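Local coordinates for bacterial microcompartment shell protein CutR (PDB 6XPJ), which serves as a minor shell protein of the bacterial microcompartment for choline degradation, and may help to give that shell heterogeneity and flexibility, at residues S86-I89 with Q90-E93; L52-N55 with E56-I59. The protein carries 1 engineered substitution. All blocks are in the same frame, centred on the assembly; numbering follows the deposited sequence.

Interaction 1. Residues S86-I89 with Q90-E93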
ATOM      1  N   SER C  86      -4.928 -12.827 -24.171  1.00 18.38           N
ATOM      2  CA  SER C  86      -4.694 -14.167 -24.737  1.00 20.16           C
ATOM      3  C   SER C  86      -4.798 -14.105 -26.254  1.00 19.85           C
ATOM      4  O   SER C  86      -5.424 -13.204 -26.779  1.00 20.53           O
ATOM      5  CB  SER C  86      -5.707 -15.134 -24.154  1.00 22.89           C
ATOM      6  OG  SER C  86      -6.986 -14.716 -24.567  1.00 30.46           O
ATOM      7  N   GLY C  87      -4.204 -15.081 -26.914  1.00 19.33           N
ATOM      8  CA  GLY C  87      -4.307 -15.227 -28.367  1.00 20.58           C
ATOM      9  C   GLY C  87      -3.269 -16.198 -28.841  1.00 19.26           C
ATOM     10  O   GLY C  87      -2.568 -16.785 -28.015  1.00 18.73           O
ATOM     11  N   ASP C  88      -3.154 -16.379 -30.149  1.00 19.74           N
ATOM     12  CA  ASP C  88      -2.054 -17.223 -30.666  1.00 21.54           C
ATOM     13  C   ASP C  88      -0.711 -16.562 -30.317  1.00 21.14           C
ATOM     14  O   ASP C  88      -0.669 -15.315 -30.093  1.00 20.64           O
ATOM     15  CB  ASP C  88      -2.206 -17.442 -32.163  1.00 23.38           C
ATOM     16  CG  ASP C  88      -2.040 -16.144 -32.913  1.00 28.04           C
ATOM     17  OD1 ASP C  88      -3.033 -15.421 -33.052  1.00 36.28           O
ATOM     18  OD2 ASP C  88      -0.899 -15.838 -33.296  1.00 32.22           O
ATOM     19  N   ILE C  89       0.362 -17.344 -30.225  1.00 20.92           N
ATOM     20  CA  ILE C  89       1.670 -16.835 -29.735  1.00 22.05           C
ATOM     21  C   ILE C  89       2.096 -15.622 -30.558  1.00 22.62           C
ATOM     22  O   ILE C  89       2.543 -14.640 -29.961  1.00 21.51           O
ATOM     23  CB  ILE C  89       2.738 -17.944 -29.717  1.00 25.58           C
ATOM     24  CG1 ILE C  89       2.325 -19.112 -28.822  1.00 28.35           C
ATOM     25  CG2 ILE C  89       4.081 -17.372 -29.286  1.00 29.67           C
ATOM     26  CD1 ILE C  89       3.039 -20.410 -29.135  1.00 29.66           C
ATOM     27  N   GLN C  90       1.992 -15.658 -31.882  1.00 21.26           N
ATOM     28  CA  GLN C  90       2.511 -14.544 -32.713  1.00 21.98           C
ATOM     29  C   GLN C  90       1.680 -13.292 -32.441  1.00 20.16           C
ATOM     30  O   GLN C  90       2.277 -12.206 -32.335  1.00 20.46           O
ATOM     31  CB  GLN C  90       2.583 -14.943 -34.185  1.00 27.07           C
ATOM     32  CG  GLN C  90       3.678 -15.973 -34.456  1.00 37.97           C
ATOM     33  CD  GLN C  90       5.035 -15.593 -33.904  1.00 44.74           C
ATOM     34  OE1 GLN C  90       5.731 -16.407 -33.291  1.00 51.91           O
ATOM     35  NE2 GLN C  90       5.429 -14.346 -34.109  1.00 50.03           N
ATOM     36  N   SER C  91       0.371 -13.403 -32.237  1.00 20.95           N
ATOM     37  CA  SER C  91      -0.489 -12.224 -31.953  1.00 19.73           C
ATOM     38  C   SER C  91      -0.119 -11.634 -30.589  1.00 17.98           C
ATOM     39  O   SER C  91       0.011 -10.408 -30.462  1.00 17.78           O
ATOM     40  CB  SER C  91      -1.963 -12.550 -31.986  1.00 21.47           C
ATOM     41  OG  SER C  91      -2.352 -12.990 -33.286  1.00 22.53           O
ATOM     42  N   VAL C  92       0.081 -12.500 -29.607  1.00 17.40           N
ATOM     43  CA  VAL C  92       0.414 -12.039 -28.231  1.00 15.86           C
ATOM     44  C   VAL C  92       1.784 -11.347 -28.262  1.00 17.14           C
ATOM     45  O   VAL C  92       1.931 -10.259 -27.674  1.00 15.93           O
ATOM     46  CB  VAL C  92       0.379 -13.202 -27.231  1.00 16.69           C
ATOM     47  CG1 VAL C  92       1.005 -12.786 -25.912  1.00 17.14           C
ATOM     48  CG2 VAL C  92      -1.047 -13.666 -27.031  1.00 17.45           C
ATOM     49  N   GLU C  93       2.765 -11.925 -28.940  1.00 16.80           N
ATOM     50  CA  GLU C  93       4.085 -11.253 -29.046  1.00 17.59           C
ATOM     51  C   GLU C  93       3.953  -9.899 -29.758  1.00 16.36           C
ATOM     52  O   GLU C  93       4.625  -8.915 -29.338  1.00 17.14           O
ATOM     53  CB  GLU C  93       5.092 -12.143 -29.753  1.00 18.61           C
ATOM     54  CG  GLU C  93       5.431 -13.367 -28.969  1.00 21.21           C
ATOM     55  CD  GLU C  93       6.554 -14.212 -29.539  1.00 26.23           C
ATOM     56  OE1 GLU C  93       6.950 -15.158 -28.850  1.00 29.25           O
ATOM     57  OE2 GLU C  93       7.022 -13.910 -30.650  1.00 30.76           O
TER
HETATM   58  O   HOH W   1       1.056 -17.839 -33.727  1.00 31.97           O
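Asp88 meets Ser91 as the N-cap of helix 89-105, just where strand 82-87 ends. With CG between the backbone N and the carbonyl carbon (chi1 66°), its carboxylate folds back over the first turn, and OD2 accepts from Ser91 N at 2.9 Å, the donor standing above the carboxylate plane. Aspartate suits this place because a short acidic side chain can reach the early helix N-H groups, and its charge probably gains from the positive end of the helix dipole. A water extends the cap, donating to Asp88 OD2 and accepting from Gln90 N. Ile89 opens the helix proper, its CB 3.2 Å from Gln90 N. Its CG2 runs alongside Glu93, 3.7 Å from OE1, an oxygen salt-bridged to Lys116. An aliphatic branch fits here, since Ile89 also packs on Ala29 and Ala46. Beta-branched Val92 faces inward toward Val27 and Ala46, with CG2 3.5 Å from Gly87 N at the strand end, and its N is bonded to Asp88 O. The other carboxylate oxygen takes a second bond from the capped residue: Ser91 OG donates to Asp88 OD1 at 2.5 Å, on the syn side and tilted 22° out of the carboxylate plane.

Interaction 2. Residues L52-N55 with E56-I59; sequences LTPN and ETAI
The Pro54 ring has the methyl CG2 of Thr57 over one face, 4.0 Å from the ring's CD, while the carboxylate of Glu56 stands at the ring edge, its OE1 3.5 Å from Pro54 CB. Both side chains cross the proline at roughly a right angle. That carboxylate reaches over the subunit boundary, OE1 bonding to Ser51 OG and OE2 to Ser82 OG of a neighbouring subunit. A cis peptide bond before Pro54, a geometry proline tolerates better than other residues, turns the chain out of strand 46-53. Two overlapping type I turns then lead toward helix 58-68: Thr57 N bonds to Pro54 O at 3.1 Å, and Ala58 N to Asn55 O. Threonine is apt here because it offers a hydroxyl and a methyl from one CB. With OG1 set between the backbone N and the carbonyl carbon (chi1 62°), the hydroxyl points back and donates to Pro54 O at 2.8 Å, almost in line with the carbonyl (168°). Leu52 covers this hydroxyl obliquely, CB 3.2 Å from OG1. Two donors thus grip Pro54 O and satisfy this buried carbonyl, while the Glu56 carboxylate, probably charged, is held by serine hydroxyls.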
ATOM      1  N   LEU C  52       2.865  -2.367 -15.248  1.00 14.42           N
ATOM      2  CA  LEU C  52       3.078  -0.938 -15.586  1.00 15.67           C
ATOM      3  C   LEU C  52       3.028  -0.067 -14.342  1.00 14.69           C
ATOM      4  O   LEU C  52       2.306  -0.352 -13.383  1.00 15.38           O
ATOM      5  CB  LEU C  52       2.013  -0.456 -16.563  1.00 17.21           C
ATOM      6  CG  LEU C  52       1.833  -1.288 -17.818  1.00 18.69           C
ATOM      7  CD1 LEU C  52       0.616  -2.203 -17.707  1.00 18.72           C
ATOM      8  CD2 LEU C  52       1.782  -0.413 -19.058  1.00 19.61           C
ATOM      9  N   THR C  53       3.731   1.059 -14.416  1.00 15.27           N
ATOM     10  CA  THR C  53       3.725   2.119 -13.391  1.00 14.20           C
ATOM     11  C   THR C  53       3.781   3.425 -14.168  1.00 14.15           C
ATOM     12  O   THR C  53       4.594   3.530 -15.096  1.00 14.27           O
ATOM     13  CB  THR C  53       4.942   1.981 -12.460  1.00 15.95           C
ATOM     14  OG1 THR C  53       5.014   0.616 -11.997  1.00 18.81           O
ATOM     15  CG2 THR C  53       4.881   3.010 -11.356  1.00 17.53           C
ATOM     16  N   PRO C  54       2.939   4.434 -13.880  1.00 13.85           N
ATOM     17  CA  PRO C  54       1.875   4.359 -12.880  1.00 14.85           C
ATOM     18  C   PRO C  54       0.713   3.465 -13.339  1.00 15.11           C
ATOM     19  O   PRO C  54       0.589   3.133 -14.518  1.00 15.29           O
ATOM     20  CB  PRO C  54       1.413   5.814 -12.747  1.00 16.25           C
ATOM     21  CG  PRO C  54       1.680   6.393 -14.115  1.00 15.91           C
ATOM     22  CD  PRO C  54       2.949   5.724 -14.586  1.00 15.00           C
ATOM     23  N   ASN C  55      -0.074   3.031 -12.379  1.00 14.91           N
ATOM     24  CA  ASN C  55      -1.034   1.932 -12.619  1.00 14.33           C
ATOM     25  C   ASN C  55      -2.121   2.319 -13.620  1.00 14.51           C
ATOM     26  O   ASN C  55      -2.646   1.428 -14.279  1.00 15.73           O
ATOM     27  CB  ASN C  55      -1.659   1.495 -11.316  1.00 15.09           C
ATOM     28  CG  ASN C  55      -0.671   0.769 -10.421  1.00 15.65           C
ATOM     29  OD1 ASN C  55       0.409   0.393 -10.860  1.00 17.94           O
ATOM     30  ND2 ASN C  55      -1.091   0.493  -9.191  1.00 19.50           N
ATOM     31  N   GLU C  56      -2.435   3.603 -13.744  1.00 15.08           N
ATOM     32  CA  GLU C  56      -3.474   4.086 -14.676  1.00 15.22           C
ATOM     33  C   GLU C  56      -3.064   3.809 -16.121  1.00 16.64           C
ATOM     34  O   GLU C  56      -3.960   3.832 -16.998  1.00 18.82           O
ATOM     35  CB  GLU C  56      -3.732   5.588 -14.488  1.00 15.87           C
ATOM     36  CG  GLU C  56      -4.290   5.977 -13.139  1.00 16.23           C
ATOM     37  CD  GLU C  56      -3.274   6.214 -12.030  1.00 17.04           C
ATOM     38  OE1 GLU C  56      -2.024   5.887 -12.202  1.00 16.77           O
ATOM     39  OE2 GLU C  56      -3.696   6.716 -10.977  1.00 20.45           O
ATOM     40  N   THR C  57      -1.784   3.571 -16.417  1.00 14.61           N
ATOM     41  CA  THR C  57      -1.358   3.310 -17.812  1.00 14.59           C
ATOM     42  C   THR C  57      -1.812   1.912 -18.254  1.00 15.42           C
ATOM     43  O   THR C  57      -1.700   1.641 -19.454  1.00 15.74           O
ATOM     44  CB  THR C  57       0.148   3.430 -18.020  1.00 15.47           C
ATOM     45  OG1 THR C  57       0.862   2.467 -17.226  1.00 15.09           O
ATOM     46  CG2 THR C  57       0.652   4.823 -17.741  1.00 15.76           C
ATOM     47  N   ALA C  58      -2.373   1.090 -17.368  1.00 15.04           N
ATOM     48  CA  ALA C  58      -2.906  -0.219 -17.805  1.00 14.86           C
ATOM     49  C   ALA C  58      -3.915  -0.046 -18.949  1.00 14.41           C
ATOM     50  O   ALA C  58      -3.870  -0.827 -19.935  1.00 15.49           O
ATOM     51  CB  ALA C  58      -3.526  -0.931 -16.633  1.00 16.36           C
ATOM     52  N   ILE C  59      -4.813   0.927 -18.865  1.00 15.86           N
ATOM     53  CA  ILE C  59      -5.837   1.092 -19.936  1.00 17.24           C
ATOM     54  C   ILE C  59      -5.167   1.479 -21.270  1.00 16.98           C
ATOM     55  O   ILE C  59      -5.631   1.030 -22.320  1.00 16.36           O
ATOM     56  CB  ILE C  59      -6.922   2.086 -19.508  1.00 21.49           C
ATOM     57  CG1 ILE C  59      -8.131   2.039 -20.440  1.00 24.91           C
ATOM     58  CG2 ILE C  59      -6.378   3.483 -19.429  1.00 24.00           C
ATOM     59  CD1 ILE C  59      -8.879   0.716 -20.399  1.00 30.43           C
TER

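How the interactions relate
Interactions 1 and 2 are both junctions at which a strand of the BMC domain hands over to a helix. Interaction 2 comes first along the chain, linking strand 46-53 to helix 58-68; interaction 1 follows, linking strand 82-87 to helix 89-105. The two strands are antiparallel neighbours in one sheet, so their exits lie toward opposite ends of it; the centres are 21 Å apart and the nearest atoms about 13 Å. Helix 89-105 bridges the gap, beginning at interaction 1 and bringing Phe103 against Leu52 and Thr57 of interaction 2. Only interaction 2 touches other subunits, making it part of the hexamer's subunit interface, whereas interaction 1 joins strand and helix within one subunit.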